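Local structure of particle-associated glycoside hydrolase (Acinetobacter phage Fri1, 6C72) at residues F499-C511 with F584-L596. The protein is a phage tailspike that depolymerises the capsular polysaccharide of Acinetobacter baumannii, probably by glycoside hydrolysis, during virus entry. Residues are numbered along the deposited sequence; the frame is centred on the assembly and turned at random.
Sequences FKEVLTVPLRSGC and FSALPQYSKVTWL
Arg508 lays its side chain over one face of the Tyr590 ring, with CD 3.7 Å from the ring centroid in a CH-pi contact. The chain is fully extended from CG to NE (chi2 -179°, chi3 -177°), which carries the guanidinium along the ring to its phenol end; there Tyr590 OH sits over its centre, 3.3 Å from Arg508 CZ, and the two planes are 21° apart. Asn538 accepts from Arg508 NE and so helps fix the group's rotation. Pro506 CG packs against the backbone carbonyl of Tyr590, 3.3 Å from its O. Farther along, Leu503 and Trp595 run side by side, CD2 of the leucine meeting CZ3 of the indole, while Val593 CG2 lies over one face of the indole, toward its rim. Two beta sheets are joined here, facing each other in a small C-terminal domain: 500-504 pairs antiparallel with the short strand 594-595 in one, 509-517 with 576-585 in the other, so both segments cross from sheet to sheet. Thr504 and Thr594 exchange two backbone hydrogen bonds, and Leu596 N adds a third to Val502 O at 2.7 Å, approaching from above the carbonyl plane. In the second sheet Gly510 and Phe584 form an antiparallel hydrogen-bonded pair, with a bond in each direction; Gly510 O also lies at the phenyl edge, 3.2 Å from Phe584 CD1. A water donates to Arg508 O and accepts from Ala586 N. From strand 485-494 of that sheet, Glu489 accepts from Trp595 NE1 and forms a salt bridge with Lys592, and Arg491 makes a cation-pi contact with the indole; Arg508 also packs on Asp519 of a neighbouring subunit.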
ATOM      1  N   PHE A 499      32.025  55.017  17.510  1.00 37.65           N
ATOM      2  CA  PHE A 499      31.804  53.839  18.339  1.00 37.18           C
ATOM      3  C   PHE A 499      30.343  53.435  18.279  1.00 36.39           C
ATOM      4  O   PHE A 499      29.449  54.279  18.359  1.00 35.78           O
ATOM      5  CB  PHE A 499      32.198  54.103  19.790  1.00 36.66           C
ATOM      6  CG  PHE A 499      33.639  53.795  20.097  1.00 37.43           C
ATOM      7  CD1 PHE A 499      34.077  52.479  20.188  1.00 37.71           C
ATOM      8  CD2 PHE A 499      34.555  54.810  20.271  1.00 37.92           C
ATOM      9  CE1 PHE A 499      35.393  52.189  20.476  1.00 38.40           C
ATOM     10  CE2 PHE A 499      35.881  54.523  20.547  1.00 38.66           C
ATOM     11  CZ  PHE A 499      36.298  53.209  20.653  1.00 38.87           C
ATOM     12  N   LYS A 500      30.104  52.134  18.154  1.00 45.40           N
ATOM     13  CA  LYS A 500      28.764  51.582  18.023  1.00 44.93           C
ATOM     14  C   LYS A 500      28.617  50.412  18.987  1.00 44.65           C
ATOM     15  O   LYS A 500      29.437  49.491  18.974  1.00 45.10           O
ATOM     16  CB  LYS A 500      28.516  51.146  16.576  1.00 45.50           C
ATOM     17  CG  LYS A 500      27.426  50.119  16.408  1.00 45.16           C
ATOM     18  CD  LYS A 500      26.989  49.992  14.941  1.00 45.64           C
ATOM     19  CE  LYS A 500      28.150  49.578  14.034  1.00 46.54           C
ATOM     20  NZ  LYS A 500      27.658  48.943  12.775  1.00 46.85           N
ATOM     21  N   GLU A 501      27.594  50.464  19.837  1.00 42.58           N
ATOM     22  CA  GLU A 501      27.274  49.332  20.696  1.00 42.46           C
ATOM     23  C   GLU A 501      26.887  48.128  19.846  1.00 42.99           C
ATOM     24  O   GLU A 501      26.007  48.228  18.993  1.00 43.13           O
ATOM     25  CB  GLU A 501      26.125  49.698  21.642  1.00 41.92           C
ATOM     26  CG  GLU A 501      26.464  50.708  22.733  1.00 41.33           C
ATOM     27  CD  GLU A 501      25.258  51.072  23.605  1.00 40.98           C
ATOM     28  OE1 GLU A 501      24.114  50.936  23.120  1.00 41.16           O
ATOM     29  OE2 GLU A 501      25.443  51.488  24.778  1.00 40.60           O
ATOM     30  N   VAL A 502      27.541  46.985  20.073  1.00 27.99           N
ATOM     31  CA  VAL A 502      27.275  45.807  19.248  1.00 28.55           C
ATOM     32  C   VAL A 502      26.665  44.674  20.077  1.00 28.60           C
ATOM     33  O   VAL A 502      25.826  43.926  19.569  1.00 29.00           O
ATOM     34  CB  VAL A 502      28.538  45.311  18.509  1.00 29.14           C
ATOM     35  CG1 VAL A 502      29.060  46.357  17.527  1.00 29.43           C
ATOM     36  CG2 VAL A 502      29.631  44.895  19.501  1.00 29.02           C
ATOM     37  N   LEU A 503      27.052  44.530  21.351  1.00 30.49           N
ATOM     38  CA  LEU A 503      26.538  43.404  22.129  1.00 30.76           C
ATOM     39  C   LEU A 503      26.639  43.678  23.620  1.00 30.43           C
ATOM     40  O   LEU A 503      27.363  44.569  24.065  1.00 29.89           O
ATOM     41  CB  LEU A 503      27.277  42.100  21.805  1.00 31.16           C
ATOM     42  CG  LEU A 503      28.786  42.038  22.088  1.00 30.95           C
ATOM     43  CD1 LEU A 503      29.093  41.613  23.514  1.00 30.71           C
ATOM     44  CD2 LEU A 503      29.466  41.091  21.104  1.00 31.47           C
ATOM     45  N   THR A 504      25.903  42.872  24.388  1.00 29.28           N
ATOM     46  CA  THR A 504      25.942  42.874  25.846  1.00 29.33           C
ATOM     47  C   THR A 504      26.088  41.434  26.314  1.00 30.05           C
ATOM     48  O   THR A 504      25.244  40.589  25.995  1.00 30.84           O
ATOM     49  CB  THR A 504      24.670  43.499  26.426  1.00 29.62           C
ATOM     50  OG1 THR A 504      24.595  44.872  26.028  1.00 28.87           O
ATOM     51  CG2 THR A 504      24.664  43.433  27.933  1.00 30.01           C
ATOM     52  N   VAL A 505      27.151  41.151  27.061  1.00 28.75           N
ATOM     53  CA  VAL A 505      27.415  39.796  27.543  1.00 29.41           C
ATOM     54  C   VAL A 505      26.525  39.531  28.754  1.00 30.49           C
ATOM     55  O   VAL A 505      26.225  40.458  29.521  1.00 30.44           O
ATOM     56  CB  VAL A 505      28.905  39.592  27.878  1.00 28.79           C
ATOM     57  CG1 VAL A 505      29.762  39.744  26.631  1.00 28.22           C
ATOM     58  CG2 VAL A 505      29.344  40.576  28.941  1.00 28.29           C
ATOM     59  N   PRO A 506      26.080  38.298  28.964  1.00 26.84           N
ATOM     60  CA  PRO A 506      25.196  38.007  30.095  1.00 28.29           C
ATOM     61  C   PRO A 506      25.972  37.962  31.405  1.00 28.59           C
ATOM     62  O   PRO A 506      27.202  37.911  31.435  1.00 27.54           O
ATOM     63  CB  PRO A 506      24.618  36.628  29.744  1.00 29.40           C
ATOM     64  CG  PRO A 506      25.656  36.002  28.906  1.00 28.62           C
ATOM     65  CD  PRO A 506      26.325  37.106  28.133  1.00 27.03           C
ATOM     66  N   LEU A 507      25.219  37.966  32.500  1.00 30.98           N
ATOM     67  CA  LEU A 507      25.814  37.759  33.811  1.00 31.75           C
ATOM     68  C   LEU A 507      26.199  36.292  33.986  1.00 32.27           C
ATOM     69  O   LEU A 507      25.928  35.447  33.123  1.00 32.46           O
ATOM     70  CB  LEU A 507      24.843  38.193  34.907  1.00 32.43           C
ATOM     71  CG  LEU A 507      24.623  39.698  35.036  1.00 31.73           C
ATOM     72  CD1 LEU A 507      23.397  39.991  35.876  1.00 32.17           C
ATOM     73  CD2 LEU A 507      25.864  40.326  35.647  1.00 31.18           C
ATOM     74  N   ARG A 508      26.854  35.997  35.116  1.00 37.34           N
ATOM     75  CA  ARG A 508      27.151  34.616  35.518  1.00 37.30           C
ATOM     76  C   ARG A 508      27.796  33.826  34.385  1.00 36.56           C
ATOM     77  O   ARG A 508      27.407  32.695  34.091  1.00 36.98           O
ATOM     78  CB  ARG A 508      25.892  33.894  35.996  1.00 38.19           C
ATOM     79  CG  ARG A 508      25.019  34.673  36.950  1.00 38.57           C
ATOM     80  CD  ARG A 508      23.836  33.813  37.338  1.00 38.99           C
ATOM     81  NE  ARG A 508      22.881  34.483  38.214  1.00 39.25           N
ATOM     82  CZ  ARG A 508      21.820  33.878  38.734  1.00 39.55           C
ATOM     83  NH1 ARG A 508      21.585  32.596  38.467  1.00 39.62           N
ATOM     84  NH2 ARG A 508      20.993  34.550  39.518  1.00 39.75           N
ATOM     85  N   SER A 509      28.755  34.438  33.700  1.00 33.74           N
ATOM     86  CA  SER A 509      29.300  33.790  32.520  1.00 32.36           C
ATOM     87  C   SER A 509      30.682  34.349  32.249  1.00 31.34           C
ATOM     88  O   SER A 509      31.019  35.444  32.699  1.00 31.78           O
ATOM     89  CB  SER A 509      28.402  33.982  31.284  1.00 32.23           C
ATOM     90  OG  SER A 509      28.308  35.338  30.874  1.00 31.70           O
ATOM     91  N   GLY A 510      31.496  33.549  31.577  1.00 32.10           N
ATOM     92  CA  GLY A 510      32.757  33.999  31.012  1.00 31.22           C
ATOM     93  C   GLY A 510      32.618  34.018  29.495  1.00 30.69           C
ATOM     94  O   GLY A 510      32.053  33.091  28.915  1.00 31.48           O
ATOM     95  N   CYS A 511      33.127  35.067  28.873  1.00 39.90           N
ATOM     96  CA  CYS A 511      32.972  35.239  27.441  1.00 39.60           C
ATOM     97  C   CYS A 511      34.303  35.589  26.809  1.00 39.12           C
ATOM     98  O   CYS A 511      35.114  36.304  27.400  1.00 38.84           O
ATOM     99  CB  CYS A 511      31.958  36.317  27.125  1.00 39.29           C
ATOM    100  SG  CYS A 511      30.359  36.024  27.920  1.00 40.30           S
ATOM    101  N   PHE A 584      30.668  30.852  28.186  1.00 30.62           N
ATOM    102  CA  PHE A 584      30.739  29.772  29.161  1.00 31.17           C
ATOM    103  C   PHE A 584      29.752  30.112  30.271  1.00 31.63           C
ATOM    104  O   PHE A 584      29.857  31.185  30.875  1.00 30.60           O
ATOM    105  CB  PHE A 584      32.153  29.648  29.740  1.00 30.27           C
ATOM    106  CG  PHE A 584      33.235  29.461  28.710  1.00 29.97           C
ATOM    107  CD1 PHE A 584      33.647  30.510  27.906  1.00 29.12           C
ATOM    108  CD2 PHE A 584      33.861  28.225  28.559  1.00 30.37           C
ATOM    109  CE1 PHE A 584      34.638  30.331  26.963  1.00 29.10           C
ATOM    110  CE2 PHE A 584      34.860  28.040  27.617  1.00 29.95           C
ATOM    111  CZ  PHE A 584      35.244  29.098  26.818  1.00 29.61           C
ATOM    112  N   SER A 585      28.813  29.213  30.561  1.00 30.23           N
ATOM    113  CA  SER A 585      27.839  29.517  31.601  1.00 30.97           C
ATOM    114  C   SER A 585      27.399  28.232  32.280  1.00 32.12           C
ATOM    115  O   SER A 585      27.643  27.129  31.788  1.00 32.38           O
ATOM    116  CB  SER A 585      26.629  30.256  31.038  1.00 32.12           C
ATOM    117  OG  SER A 585      25.876  29.406  30.200  1.00 33.33           O
ATOM    118  N   ALA A 586      26.714  28.384  33.411  1.00 26.91           N
ATOM    119  CA  ALA A 586      26.174  27.238  34.137  1.00 27.97           C
ATOM    120  C   ALA A 586      24.717  26.957  33.809  1.00 29.58           C
ATOM    121  O   ALA A 586      24.196  25.908  34.204  1.00 30.28           O
ATOM    122  CB  ALA A 586      26.308  27.455  35.650  1.00 27.63           C
ATOM    123  N   LEU A 587      24.043  27.875  33.133  1.00 33.71           N
ATOM    124  CA  LEU A 587      22.633  27.752  32.814  1.00 34.68           C
ATOM    125  C   LEU A 587      22.411  28.268  31.408  1.00 34.08           C
ATOM    126  O   LEU A 587      23.126  29.168  30.951  1.00 33.41           O
ATOM    127  CB  LEU A 587      21.726  28.534  33.771  1.00 35.61           C
ATOM    128  CG  LEU A 587      21.530  28.000  35.182  1.00 36.10           C
ATOM    129  CD1 LEU A 587      20.715  29.027  35.970  1.00 36.88           C
ATOM    130  CD2 LEU A 587      20.853  26.625  35.164  1.00 36.44           C
ATOM    131  N   PRO A 588      21.447  27.696  30.687  1.00 39.40           N
ATOM    132  CA  PRO A 588      21.134  28.229  29.356  1.00 38.42           C
ATOM    133  C   PRO A 588      20.700  29.685  29.388  1.00 37.99           C
ATOM    134  O   PRO A 588      20.992  30.424  28.442  1.00 36.76           O
ATOM    135  CB  PRO A 588      20.006  27.310  28.868  1.00 38.59           C
ATOM    136  CG  PRO A 588      20.135  26.068  29.704  1.00 39.46           C
ATOM    137  CD  PRO A 588      20.635  26.518  31.030  1.00 40.06           C
ATOM    138  N   GLN A 589      20.058  30.136  30.469  1.00 47.13           N
ATOM    139  CA  GLN A 589      19.583  31.512  30.530  1.00 46.40           C
ATOM    140  C   GLN A 589      20.725  32.512  30.459  1.00 45.21           C
ATOM    141  O   GLN A 589      20.493  33.683  30.146  1.00 44.11           O
ATOM    142  CB  GLN A 589      18.753  31.739  31.795  1.00 47.37           C
ATOM    143  CG  GLN A 589      17.575  30.779  31.947  1.00 48.24           C
ATOM    144  CD  GLN A 589      17.979  29.433  32.554  1.00 49.24           C
ATOM    145  OE1 GLN A 589      18.679  29.386  33.562  1.00 49.79           O
ATOM    146  NE2 GLN A 589      17.544  28.337  31.935  1.00 49.32           N
ATOM    147  N   TYR A 590      21.949  32.090  30.744  1.00 37.10           N
ATOM    148  CA  TYR A 590      23.092  32.994  30.719  1.00 35.42           C
ATOM    149  C   TYR A 590      24.093  32.578  29.651  1.00 34.88           C
ATOM    150  O   TYR A 590      25.294  32.829  29.782  1.00 33.75           O
ATOM    151  CB  TYR A 590      23.757  33.066  32.092  1.00 35.26           C
ATOM    152  CG  TYR A 590      22.799  33.527  33.161  1.00 36.13           C
ATOM    153  CD1 TYR A 590      22.583  34.886  33.386  1.00 35.67           C
ATOM    154  CD2 TYR A 590      22.096  32.613  33.935  1.00 37.81           C
ATOM    155  CE1 TYR A 590      21.702  35.316  34.352  1.00 36.78           C
ATOM    156  CE2 TYR A 590      21.217  33.031  34.907  1.00 38.70           C
ATOM    157  CZ  TYR A 590      21.025  34.383  35.111  1.00 38.17           C
ATOM    158  OH  TYR A 590      20.142  34.802  36.072  1.00 39.35           O
ATOM    159  N   SER A 591      23.601  31.959  28.579  1.00 39.15           N
ATOM    160  CA  SER A 591      24.463  31.332  27.589  1.00 38.75           C
ATOM    161  C   SER A 591      24.595  32.135  26.300  1.00 37.18           C
ATOM    162  O   SER A 591      25.390  31.751  25.433  1.00 36.66           O
ATOM    163  CB  SER A 591      23.944  29.929  27.270  1.00 39.50           C
ATOM    164  OG  SER A 591      22.687  30.003  26.622  1.00 39.33           O
ATOM    165  N   LYS A 592      23.871  33.243  26.156  1.00 50.41           N
ATOM    166  CA  LYS A 592      23.866  33.971  24.896  1.00 49.23           C
ATOM    167  C   LYS A 592      23.967  35.467  25.143  1.00 48.34           C
ATOM    168  O   LYS A 592      23.333  36.002  26.058  1.00 48.78           O
ATOM    169  CB  LYS A 592      22.600  33.670  24.076  1.00 49.46           C
ATOM    170  CG  LYS A 592      22.637  32.365  23.283  1.00 49.78           C
ATOM    171  CD  LYS A 592      21.235  31.827  23.019  1.00 50.23           C
ATOM    172  CE  LYS A 592      20.370  32.819  22.188  1.00 49.52           C
ATOM    173  NZ  LYS A 592      20.747  33.033  20.733  1.00 48.72           N
ATOM    174  N   VAL A 593      24.744  36.142  24.294  1.00 31.21           N
ATOM    175  CA  VAL A 593      24.846  37.594  24.357  1.00 30.63           C
ATOM    176  C   VAL A 593      23.588  38.211  23.762  1.00 30.82           C
ATOM    177  O   VAL A 593      22.813  37.556  23.055  1.00 31.05           O
ATOM    178  CB  VAL A 593      26.088  38.103  23.612  1.00 29.65           C
ATOM    179  CG1 VAL A 593      27.309  37.347  24.036  1.00 29.23           C
ATOM    180  CG2 VAL A 593      25.866  38.009  22.105  1.00 29.46           C
ATOM    181  N   THR A 594      23.387  39.495  24.049  1.00 35.91           N
ATOM    182  CA  THR A 594      22.339  40.275  23.404  1.00 35.88           C
ATOM    183  C   THR A 594      22.996  41.086  22.300  1.00 35.26           C
ATOM    184  O   THR A 594      23.834  41.949  22.576  1.00 35.17           O
ATOM    185  CB  THR A 594      21.616  41.192  24.386  1.00 36.38           C
ATOM    186  OG1 THR A 594      21.053  40.412  25.448  1.00 37.08           O
ATOM    187  CG2 THR A 594      20.511  41.935  23.653  1.00 36.26           C
ATOM    188  N   TRP A 595      22.640  40.788  21.056  1.00 35.25           N
ATOM    189  CA  TRP A 595      23.137  41.549  19.921  1.00 34.83           C
ATOM    190  C   TRP A 595      22.362  42.850  19.791  1.00 34.90           C
ATOM    191  O   TRP A 595      21.134  42.869  19.914  1.00 35.07           O
ATOM    192  CB  TRP A 595      23.006  40.735  18.636  1.00 34.62           C
ATOM    193  CG  TRP A 595      23.848  39.498  18.637  1.00 34.54           C
ATOM    194  CD1 TRP A 595      23.416  38.219  18.812  1.00 34.88           C
ATOM    195  CD2 TRP A 595      25.271  39.422  18.463  1.00 34.20           C
ATOM    196  NE1 TRP A 595      24.475  37.347  18.749  1.00 34.80           N
ATOM    197  CE2 TRP A 595      25.626  38.057  18.536  1.00 34.30           C
ATOM    198  CE3 TRP A 595      26.271  40.372  18.244  1.00 33.91           C
ATOM    199  CZ2 TRP A 595      26.941  37.614  18.397  1.00 34.02           C
ATOM    200  CZ3 TRP A 595      27.576  39.937  18.116  1.00 33.52           C
ATOM    201  CH2 TRP A 595      27.902  38.564  18.191  1.00 33.53           C
ATOM    202  N   LEU A 596      23.081  43.939  19.554  1.00 48.28           N
ATOM    203  CA  LEU A 596      22.461  45.260  19.503  1.00 48.36           C
ATOM    204  C   LEU A 596      22.404  45.803  18.076  1.00 48.15           C
ATOM    205  O   LEU A 596      23.212  45.422  17.227  1.00 48.00           O
ATOM    206  CB  LEU A 596      23.214  46.216  20.414  1.00 48.63           C
ATOM    207  CG  LEU A 596      23.301  45.637  21.825  1.00 48.96           C
ATOM    208  CD1 LEU A 596      24.226  46.465  22.694  1.00 49.27           C
ATOM    209  CD2 LEU A 596      21.910  45.537  22.432  1.00 49.20           C
TER
HETATM  210  O   HOH W   1      25.592  30.828  34.450  1.00 31.80           O